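Local coordinates for protein ferredoxin (Mycobacterium smegmatis, PDB 2V2K) that carries electrons between metabolic enzymes through two iron-sulfur clusters, in the manner of seven-iron bacterial ferredoxins, at residues 2-7 / 52-57; 7-12 / 28-33; 33-38 / 78-83. All blocks are in the same frame, centred on the assembly; numbering follows the deposited sequence. Where two conformers were deposited one is given.

In the fold
Contact 1 closes the chain on itself: strand 2-4 pairs with strand 54-56, and its loop encloses contact 2, in which residues 7-12 meet 28-33. Their centres lie about 11 Å apart; they share Pro7 and both touch the cluster of chain D. Contact 3, 33-38 with 78-83, starts where contact 2 ends, at Tyr33, but along the same strand 32-34 it runs to the other side of the chain's centre, about 16 Å from the centre of either other contact. Ile4 packs against Leu32 and Ile34, joining the 2-4/54-56 sheet to the 25-27/32-34 sheet. Contacts 1 and 2 touch clusters; contact 3 lends Ile34 to the chain C pocket and ties the core to the region after helix 67-73.

Contact 1: residues 2-7 / 52-57; sequences YVIAEP and EAIYYE. With F3S (Fe3-s4 cluster), chain C; F3S (Fe3-s4 cluster), chain D.
The ring of Tyr2 lies between a cluster sulfide and the backbone of Tyr56. Sulfide S1 of the Fe3-S4 cluster in chain C sits over one face, 3.2 Å from Tyr2 CD2; Tyr56 CA lies over the other, 3.8 Å from the ring centroid, as a CH-pi contact. With CG of Tyr56 anti to the backbone N (chi1 176°), the Tyr56 ring turns its edge to Tyr2 in an offset edge-to-face pair, planes at 60° and Tyr56 CD1 3.5 Å from Tyr2 CE2. Next to this aromatic end, antiparallel strands 2-4 and 54-56 are joined at Val3 and Tyr55, whose N-H groups bond each other's O (Val3 N to Tyr55 O 2.8 Å). Ala5 N adds a bond to Ala53 O, 2.9 Å. Ile4 and Ile54 lie side by side on one face, and Ile54 CG1 comes within 3.9 Å of sulfide S3 of the chain D cluster. Val3 and Tyr55 occupy the opposite face, where Val3 packs on helix 67-73. Both clusters therefore meet carbon, not polar side-chain atoms, from this sheet, which probably keeps water from these sulfides and helps set their reduction potentials.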
loop_
_atom_site.group_PDB
_atom_site.type_symbol
_atom_site.label_atom_id
_atom_site.label_comp_id
_atom_site.label_asym_id
_atom_site.label_seq_id
_atom_site.Cartn_x
_atom_site.Cartn_y
_atom_site.Cartn_z
ATOM N N TYR A 2 -7.280 5.095 2.649
ATOM C CA TYR A 2 -7.343 3.657 2.627
ATOM C C TYR A 2 -5.907 3.109 2.884
ATOM O O TYR A 2 -4.914 3.851 2.784
ATOM C CB TYR A 2 -7.939 3.170 1.295
ATOM C CG TYR A 2 -9.454 3.308 1.233
ATOM C CD1 TYR A 2 -10.269 2.187 1.094
ATOM C CD2 TYR A 2 -10.071 4.549 1.374
ATOM C CE1 TYR A 2 -11.661 2.309 1.048
ATOM C CE2 TYR A 2 -11.462 4.681 1.330
ATOM C CZ TYR A 2 -12.246 3.562 1.161
ATOM O OH TYR A 2 -13.628 3.685 1.121
ATOM N N VAL A 3 -5.841 1.834 3.255
ATOM C CA VAL A 3 -4.631 1.155 3.767
ATOM C C VAL A 3 -4.489 -0.233 3.122
ATOM O O VAL A 3 -5.460 -0.995 3.076
ATOM C CB VAL A 3 -4.669 1.014 5.317
ATOM C CG1 VAL A 3 -3.449 0.259 5.821
ATOM C CG2 VAL A 3 -4.780 2.401 5.953
ATOM N N ILE A 4 -3.291 -0.552 2.615
ATOM C CA ILE A 4 -2.972 -1.916 2.184
ATOM C C ILE A 4 -2.361 -2.673 3.385
ATOM O O ILE A 4 -1.393 -2.217 4.006
ATOM C CB ILE A 4 -2.041 -1.925 0.937
ATOM C CG1 ILE A 4 -2.666 -1.101 -0.209
ATOM C CG2 ILE A 4 -1.764 -3.357 0.491
ATOM C CD1 ILE A 4 -1.878 -1.078 -1.515
ATOM N N ALA A 5 -2.934 -3.839 3.680
ATOM C CA ALA A 5 -2.525 -4.691 4.814
ATOM C C ALA A 5 -1.820 -5.998 4.343
ATOM O O ALA A 5 -1.531 -6.166 3.136
ATOM C CB ALA A 5 -3.770 -5.011 5.689
ATOM N N GLU A 6 -1.571 -6.917 5.287
ATOM C CA GLU A 6 -0.688 -8.097 5.088
ATOM C C GLU A 6 -0.964 -9.019 3.892
ATOM O O GLU A 6 -0.017 -9.557 3.337
ATOM C CB GLU A 6 -0.618 -8.959 6.373
ATOM C CG GLU A 6 0.552 -9.987 6.375
ATOM C CD GLU A 6 1.071 -10.361 7.784
ATOM O OE1 GLU A 6 1.501 -9.469 8.564
ATOM O OE2 GLU A 6 1.093 -11.571 8.102
ATOM N N PRO A 7 -2.242 -9.191 3.467
ATOM C CA PRO A 7 -2.483 -10.071 2.310
ATOM C C PRO A 7 -1.794 -9.707 1.000
ATOM O O PRO A 7 -1.579 -10.593 0.175
ATOM C CB PRO A 7 -4.003 -10.044 2.147
ATOM C CG PRO A 7 -4.508 -9.677 3.494
ATOM C CD PRO A 7 -3.509 -8.689 4.022
ATOM N N GLU A 52 -8.366 -9.298 -0.866
ATOM C CA GLU A 52 -8.945 -8.364 0.122
ATOM C C GLU A 52 -7.896 -7.707 1.046
ATOM O O GLU A 52 -8.046 -7.693 2.269
ATOM C CB GLU A 52 -10.069 -9.045 0.921
ATOM C CG GLU A 52 -11.036 -8.079 1.623
ATOM C CD GLU A 52 -12.365 -8.710 1.975
ATOM O OE1 GLU A 52 -13.224 -8.808 1.077
ATOM O OE2 GLU A 52 -12.552 -9.096 3.149
ATOM N N ALA A 53 -6.826 -7.192 0.447
ATOM C CA ALA A 53 -5.748 -6.519 1.199
ATOM C C ALA A 53 -6.086 -5.089 1.608
ATOM O O ALA A 53 -5.476 -4.552 2.531
ATOM C CB ALA A 53 -4.462 -6.487 0.376
ATOM N N ILE A 54 -7.030 -4.472 0.906
ATOM C CA ILE A 54 -7.291 -3.036 1.037
ATOM C C ILE A 54 -8.504 -2.762 1.916
ATOM O O ILE A 54 -9.562 -3.376 1.725
ATOM C CB ILE A 54 -7.501 -2.342 -0.334
ATOM C CG1 ILE A 54 -6.274 -2.541 -1.210
ATOM C CG2 ILE A 54 -7.762 -0.879 -0.091
ATOM C CD1 ILE A 54 -6.330 -1.912 -2.567
ATOM N N TYR A 55 -8.306 -1.850 2.884
ATOM C CA TYR A 55 -9.331 -1.412 3.829
ATOM C C TYR A 55 -9.372 0.124 4.031
ATOM O O TYR A 55 -8.349 0.804 4.054
ATOM C CB TYR A 55 -9.085 -2.074 5.199
ATOM C CG TYR A 55 -9.172 -3.570 5.194
ATOM C CD1 TYR A 55 -10.355 -4.224 5.534
ATOM C CD2 TYR A 55 -8.074 -4.345 4.840
ATOM C CE1 TYR A 55 -10.440 -5.615 5.512
ATOM C CE2 TYR A 55 -8.147 -5.727 4.820
ATOM C CZ TYR A 55 -9.330 -6.358 5.145
ATOM O OH TYR A 55 -9.386 -7.743 5.142
ATOM N N TYR A 56 -10.557 0.686 4.238
ATOM C CA TYR A 56 -10.618 2.057 4.727
ATOM C C TYR A 56 -9.907 2.086 6.096
ATOM O O TYR A 56 -9.986 1.109 6.886
ATOM C CB TYR A 56 -12.081 2.554 4.823
ATOM C CG TYR A 56 -12.239 3.940 5.411
ATOM C CD1 TYR A 56 -11.672 5.051 4.799
ATOM C CD2 TYR A 56 -12.950 4.138 6.600
ATOM C CE1 TYR A 56 -11.806 6.332 5.344
ATOM C CE2 TYR A 56 -13.091 5.398 7.142
ATOM C CZ TYR A 56 -12.514 6.498 6.520
ATOM O OH TYR A 56 -12.654 7.758 7.091
ATOM N N GLU A 57 -9.225 3.188 6.398
ATOM C CA GLU A 57 -8.441 3.284 7.637
ATOM C C GLU A 57 -9.184 2.789 8.888
ATOM O O GLU A 57 -8.631 2.052 9.697
ATOM C CB GLU A 57 -7.918 4.717 7.857
ATOM C CG GLU A 57 -8.959 5.835 7.811
ATOM C CD GLU A 57 -8.359 7.196 8.087
ATOM O OE1 GLU A 57 -8.011 7.473 9.261
ATOM O OE2 GLU A 57 -8.227 7.992 7.134
HETATM FE FE1 F3S C . -7.371 6.316 -2.125
HETATM FE FE3 F3S C . -8.063 3.939 -3.310
HETATM FE FE4 F3S C . -7.067 5.982 -4.768
HETATM S S1 F3S C . -9.230 5.073 -1.714
HETATM S S2 F3S C . -7.849 7.881 -3.740
HETATM S S3 F3S C . -5.943 4.819 -3.074
HETATM S S4 F3S C . -8.800 4.575 -5.402
HETATM FE FE1 F3S D . -3.197 -4.201 -5.046
HETATM FE FE3 F3S D . -1.756 -5.752 -3.455
HETATM FE FE4 F3S D . -4.298 -6.338 -3.918
HETATM S S1 F3S D . -1.037 -4.862 -5.252
HETATM S S2 F3S D . -4.711 -5.604 -5.991
HETATM S S3 F3S D . -3.423 -4.535 -2.896
HETATM S S4 F3S D . -2.509 -7.759 -3.628
#

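Contact 2: residues 7-12 / 28-33. With F3S (Fe3-s4 cluster), chain D.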
loop_
_atom_site.group_PDB
_atom_site.type_symbol
_atom_site.label_atom_id
_atom_site.label_comp_id
_atom_site.label_asym_id
_atom_site.label_seq_id
_atom_site.Cartn_x
_atom_site.Cartn_y
_atom_site.Cartn_z
ATOM N N PRO A 7 -2.242 -9.191 3.467
ATOM C CA PRO A 7 -2.483 -10.071 2.310
ATOM C C PRO A 7 -1.794 -9.707 1.000
ATOM O O PRO A 7 -1.579 -10.593 0.175
ATOM C CB PRO A 7 -4.003 -10.044 2.147
ATOM C CG PRO A 7 -4.508 -9.677 3.494
ATOM C CD PRO A 7 -3.509 -8.689 4.022
ATOM N N CYS A 8 -1.430 -8.444 0.820
ATOM C CA CYS A 8 -0.676 -8.024 -0.358
ATOM C C CYS A 8 0.758 -8.572 -0.401
ATOM O O CYS A 8 1.315 -8.707 -1.493
ATOM C CB CYS A 8 -0.633 -6.487 -0.435
ATOM S SG CYS A 8 0.142 -5.810 -1.932
ATOM N N VAL A 9 1.343 -8.857 0.765
ATOM C CA VAL A 9 2.793 -9.157 0.873
ATOM C C VAL A 9 3.141 -10.396 0.057
ATOM O O VAL A 9 2.526 -11.458 0.234
ATOM C CB VAL A 9 3.267 -9.321 2.329
ATOM C CG1 VAL A 9 4.734 -9.861 2.366
ATOM C CG2 VAL A 9 3.131 -7.996 3.079
ATOM N N ASP A 10 4.067 -10.207 -0.877
ATOM C CA ASP A 10 4.517 -11.232 -1.828
ATOM C C ASP A 10 3.377 -11.806 -2.694
ATOM O O ASP A 10 3.469 -12.942 -3.198
ATOM C CB ASP A 10 5.283 -12.353 -1.105
ATOM C CG ASP A 10 6.502 -11.840 -0.312
ATOM O OD1 ASP A 10 7.049 -10.744 -0.613
ATOM O OD2 ASP A 10 6.936 -12.575 0.604
ATOM N N VAL A 11 2.306 -11.019 -2.851
ATOM C CA VAL A 11 1.243 -11.310 -3.811
ATOM C C VAL A 11 1.265 -10.227 -4.892
ATOM O O VAL A 11 1.461 -10.525 -6.070
ATOM C CB VAL A 11 -0.151 -11.441 -3.118
ATOM C CG1 VAL A 11 -1.268 -11.734 -4.133
ATOM C CG2 VAL A 11 -0.100 -12.517 -2.076
ATOM N N LYS A 12 1.070 -8.973 -4.492
ATOM C CA LYS A 12 1.155 -7.824 -5.424
ATOM C C LYS A 12 0.397 -8.030 -6.752
ATOM O O LYS A 12 0.981 -7.959 -7.836
ATOM C CB LYS A 12 2.615 -7.433 -5.677
ATOM C CG LYS A 12 3.289 -6.778 -4.462
ATOM C CD LYS A 12 4.809 -6.794 -4.514
ATOM C CE LYS A 12 5.380 -6.074 -5.704
ATOM N NZ LYS A 12 6.882 -6.180 -5.793
ATOM N N GLY A 28 6.569 -1.226 -3.527
ATOM C CA GLY A 28 7.812 -1.614 -2.842
ATOM C C GLY A 28 8.246 -3.007 -3.306
ATOM O O GLY A 28 7.617 -3.611 -4.170
ATOM N N ALA A 29 9.328 -3.509 -2.722
ATOM C CA ALA A 29 9.789 -4.869 -2.959
ATOM C C ALA A 29 8.802 -5.937 -2.488
ATOM O O ALA A 29 8.659 -6.971 -3.146
ATOM C CB ALA A 29 11.141 -5.078 -2.272
ATOM N N ARG A 30 8.145 -5.709 -1.342
ATOM C CA ARG A 30 7.280 -6.703 -0.701
ATOM C C ARG A 30 5.775 -6.533 -0.927
ATOM O O ARG A 30 5.029 -7.514 -0.875
ATOM C CB ARG A 30 7.505 -6.712 0.825
ATOM C CG ARG A 30 8.912 -6.997 1.271
ATOM C CD ARG A 30 9.432 -8.353 0.814
ATOM N NE ARG A 30 8.704 -9.515 1.346
ATOM C CZ ARG A 30 8.858 -10.041 2.565
ATOM N NH1 ARG A 30 9.696 -9.501 3.447
ATOM N NH2 ARG A 30 8.161 -11.119 2.919
ATOM N N MET A 31 5.332 -5.296 -1.108
ATOM C CA MET A 31 3.893 -4.988 -1.257
ATOM C C MET A 31 3.725 -3.611 -1.913
ATOM O O MET A 31 4.716 -2.944 -2.218
ATOM C CB MET A 31 3.146 -5.047 0.104
ATOM C CG MET A 31 3.659 -4.082 1.153
ATOM S SD MET A 31 2.898 -4.280 2.786
ATOM C CE MET A 31 1.247 -3.643 2.541
ATOM N N LEU A 32 2.469 -3.238 -2.179
ATOM C CA LEU A 32 2.107 -1.866 -2.540
ATOM C C LEU A 32 1.630 -1.099 -1.291
ATOM O O LEU A 32 1.251 -1.699 -0.298
ATOM C CB LEU A 32 1.045 -1.825 -3.639
ATOM C CG LEU A 32 1.669 -1.860 -5.028
ATOM C CD1 LEU A 32 2.324 -3.237 -5.233
ATOM C CD2 LEU A 32 0.653 -1.549 -6.119
ATOM N N TYR A 33 1.702 0.230 -1.378
ATOM C CA TYR A 33 1.450 1.164 -0.267
ATOM C C TYR A 33 0.633 2.359 -0.758
ATOM O O TYR A 33 0.945 2.941 -1.817
ATOM C CB TYR A 33 2.775 1.666 0.319
ATOM C CG TYR A 33 3.756 0.588 0.792
ATOM C CD1 TYR A 33 4.640 -0.048 -0.098
ATOM C CD2 TYR A 33 3.802 0.218 2.123
ATOM C CE1 TYR A 33 5.544 -1.030 0.354
ATOM C CE2 TYR A 33 4.693 -0.760 2.582
ATOM C CZ TYR A 33 5.563 -1.366 1.691
ATOM O OH TYR A 33 6.425 -2.331 2.179
HETATM FE FE1 F3S D . -3.197 -4.201 -5.046
HETATM FE FE3 F3S D . -1.756 -5.752 -3.455
HETATM FE FE4 F3S D . -4.298 -6.338 -3.918
HETATM S S1 F3S D . -1.037 -4.862 -5.252
HETATM S S2 F3S D . -4.711 -5.604 -5.991
HETATM S S3 F3S D . -3.423 -4.535 -2.896
HETATM S S4 F3S D . -2.509 -7.759 -3.628
HETATM O O HOH W 1 7.486 -9.689 -3.110
#
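Cys8 and Leu32 meet at the cluster ligand itself. Cys8 SG binds FE3 of the chain D Fe3-S4 cluster at 2.4 Å and accepts a nearly straight bond from Leu32 N, 3.5 Å long (174° at the hydrogen). Such an N-H to sulfur bond would draw negative charge from the ligand and probably eases reduction of the cluster. With SG opposite the backbone N (chi1 -175°), the sulfur of Cys8 points to FE3 and stays within reach of Leu32 N.

Among backbone bonds, Asp10 N reaches Arg30 O at 2.9 Å, while Cys8 O takes both Val11 N and Lys12 N and so fixes the turn after the cysteine.

The charged contact is a side-on salt bridge. Arg30, bent twice along its chain, presents NE to Asp10 OD1 at 2.8 Å and NH2 to Asp10 OD2 at 3.0 Å; both oxygens are met on their syn sides, and the carboxylate and guanidinium planes are only 20° apart. A water donates to both Asp10 OD1 and Ala29 O. Lys12 NZ bonds Gly28 O at 3.1 Å, in the carbonyl plane, and Ala29 O weakly at 3.3 Å; it also forms a salt bridge with Glu27.

Apolar packing fills the middle: Val9 CG2 lies 3.7 Å from Met31 SD, and the Lys12 chain crosses Leu32 at about a right angle, CG resting against CD1. Leu32 CD1 also touches sulfide S1 of the chain D cluster.

Around this, Gln103 N also bonds Asp10 OD2, and Leu100 O takes Arg30 NH1. Ile97 of helix 95-98 packs on Arg30 and Met31, and Ile4 of strand 2-4 touches Met31 and Leu32, so segment 28-33 is flanked by strand 2-4 and helix 95-98, while the tail reaches the loop between strand 2-4 and helix 15-19.

Contact 3: residues 33-38 / 78-83; sequences YIHPDE and LGSPGG
His35 bonds Gly79, and Glu38 bonds Ser80 and Gly82. His35 NE2 donates to Gly79 O at 2.8 Å, with the oxygen close to the imidazole plane and 161° at the hydrogen. The opposite ring nitrogen, ND1, accepts from Asp37 N at 3.2 Å. Both nitrogens are thereby engaged, one as donor and one as acceptor, which fixes the rotation of the ring and is consistent with a neutral imidazole.

Glu38 OE2 is gripped twice. Ser80 OG donates from 2.5 Å, so short that its exact length is doubtful, and Gly82 N donates at 2.9 Å from well above the carboxylate plane. OE1, the other oxygen, takes the hydroxyl of Tyr26, which also accepts Gly83 N, so the carboxylate sits within a small polar network.

A water adds a bridge, donating to Ser80 OG at 2.6 Å and to Asp37 O at 3.0 Å.

Apolar contact is slight. Glu38 CG, beside the backbone N (chi1 -64°), lies 3.8 Å above the His35 ring plane toward its rim, and Pro81 CD is at the edge of the same ring, 4.3 Å from His35 CD2. Phe75 stacks on the imidazole.

Residues 35-38 form a type I beta turn, closed by Glu38 N bonding His35 O. It leads straight into Cys39, first of the CxxCxxC series (Cys39, Cys42, Cys45) typical of bacterial ferredoxins, which, with Cys20, probably holds the [4Fe-4S] cluster of the native protein; in this crystal that pocket contains an Fe3-S4 cluster.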
loop_
_atom_site.group_PDB
_atom_site.type_symbol
_atom_site.label_atom_id
_atom_site.label_comp_id
_atom_site.label_asym_id
_atom_site.label_seq_id
_atom_site.Cartn_x
_atom_site.Cartn_y
_atom_site.Cartn_z
ATOM N N TYR A 33 1.702 0.230 -1.378
ATOM C CA TYR A 33 1.450 1.164 -0.267
ATOM C C TYR A 33 0.633 2.359 -0.758
ATOM O O TYR A 33 0.945 2.941 -1.817
ATOM C CB TYR A 33 2.775 1.666 0.319
ATOM C CG TYR A 33 3.756 0.588 0.792
ATOM C CD1 TYR A 33 4.640 -0.048 -0.098
ATOM C CD2 TYR A 33 3.802 0.218 2.123
ATOM C CE1 TYR A 33 5.544 -1.030 0.354
ATOM C CE2 TYR A 33 4.693 -0.760 2.582
ATOM C CZ TYR A 33 5.563 -1.366 1.691
ATOM O OH TYR A 33 6.425 -2.331 2.179
ATOM N N ILE A 34 -0.423 2.701 -0.034
ATOM C CA ILE A 34 -1.273 3.882 -0.351
ATOM C C ILE A 34 -0.707 5.096 0.369
ATOM O O ILE A 34 -0.528 5.066 1.608
ATOM C CB ILE A 34 -2.750 3.664 0.042
ATOM C CG1 ILE A 34 -3.358 2.582 -0.867
ATOM C CG2 ILE A 34 -3.526 5.002 0.034
ATOM C CD1 ILE A 34 -4.768 2.107 -0.512
ATOM N N HIS A 35 -0.428 6.164 -0.378
ATOM C CA HIS A 35 0.100 7.387 0.241
ATOM C C HIS A 35 -1.007 8.108 0.986
ATOM O O HIS A 35 -1.945 8.587 0.344
ATOM C CB HIS A 35 0.687 8.322 -0.821
ATOM C CG HIS A 35 1.613 9.340 -0.265
ATOM N ND1 HIS A 35 1.329 10.047 0.881
ATOM C CD2 HIS A 35 2.830 9.766 -0.679
ATOM C CE1 HIS A 35 2.338 10.852 1.159
ATOM N NE2 HIS A 35 3.269 10.687 0.241
ATOM N N PRO A 36 -0.905 8.188 2.326
ATOM C CA PRO A 36 -1.990 8.747 3.147
ATOM C C PRO A 36 -2.245 10.254 2.997
ATOM O O PRO A 36 -3.308 10.737 3.408
ATOM C CB PRO A 36 -1.532 8.459 4.585
ATOM C CG PRO A 36 -0.113 8.360 4.518
ATOM C CD PRO A 36 0.238 7.790 3.174
ATOM N N ASP A 37 -1.278 10.988 2.445
ATOM C CA ASP A 37 -1.430 12.427 2.180
ATOM C C ASP A 37 -1.851 12.732 0.729
ATOM O O ASP A 37 -2.042 13.895 0.382
ATOM C CB ASP A 37 -0.129 13.154 2.514
ATOM C CG ASP A 37 0.365 12.851 3.921
ATOM O OD1 ASP A 37 -0.436 12.974 4.878
ATOM O OD2 ASP A 37 1.553 12.502 4.076
ATOM N N GLU A 38 -1.961 11.703 -0.108
ATOM C CA GLU A 38 -2.395 11.837 -1.482
ATOM C C GLU A 38 -3.760 11.159 -1.718
ATOM O O GLU A 38 -4.538 11.614 -2.566
ATOM C CB GLU A 38 -1.324 11.280 -2.447
ATOM C CG GLU A 38 0.001 12.062 -2.396
ATOM C CD GLU A 38 1.128 11.504 -3.277
ATOM O OE1 GLU A 38 0.930 10.495 -4.023
ATOM O OE2 GLU A 38 2.216 12.113 -3.241
ATOM N N LEU A 78 10.686 9.412 0.108
ATOM C CA LEU A 78 10.027 9.797 -1.139
ATOM C C LEU A 78 9.302 11.150 -1.054
ATOM O O LEU A 78 9.218 11.889 -2.067
ATOM C CB LEU A 78 9.036 8.700 -1.577
ATOM C CG LEU A 78 9.643 7.430 -2.162
ATOM C CD1 LEU A 78 8.518 6.405 -2.366
ATOM C CD2 LEU A 78 10.355 7.739 -3.489
ATOM N N GLY A 79 8.791 11.473 0.135
ATOM C CA GLY A 79 7.976 12.671 0.349
ATOM C C GLY A 79 6.583 12.462 -0.236
ATOM O O GLY A 79 5.923 11.450 0.024
ATOM N N SER A 80 6.146 13.404 -1.062
ATOM C CA SER A 80 4.883 13.272 -1.786
ATOM C C SER A 80 5.122 13.545 -3.264
ATOM O O SER A 80 4.967 14.671 -3.723
ATOM C CB SER A 80 3.831 14.214 -1.200
ATOM O OG SER A 80 2.604 14.173 -1.935
ATOM N N PRO A 81 5.531 12.509 -4.014
ATOM C CA PRO A 81 5.852 12.704 -5.440
ATOM C C PRO A 81 4.660 13.104 -6.290
ATOM O O PRO A 81 4.844 13.675 -7.357
ATOM C CB PRO A 81 6.399 11.332 -5.871
ATOM C CG PRO A 81 6.769 10.623 -4.553
ATOM C CD PRO A 81 5.764 11.126 -3.578
ATOM N N GLY A 82 3.443 12.801 -5.825
ATOM C CA GLY A 82 2.236 13.211 -6.520
ATOM C C GLY A 82 1.902 12.354 -7.724
ATOM O O GLY A 82 1.216 12.824 -8.643
ATOM N N GLY A 83 2.388 11.105 -7.723
ATOM C CA GLY A 83 2.043 10.103 -8.750
ATOM C C GLY A 83 3.039 8.943 -8.810
ATOM O O GLY A 83 4.242 9.146 -9.044
HETATM O O HOH W 2 0.474 15.180 -0.722
#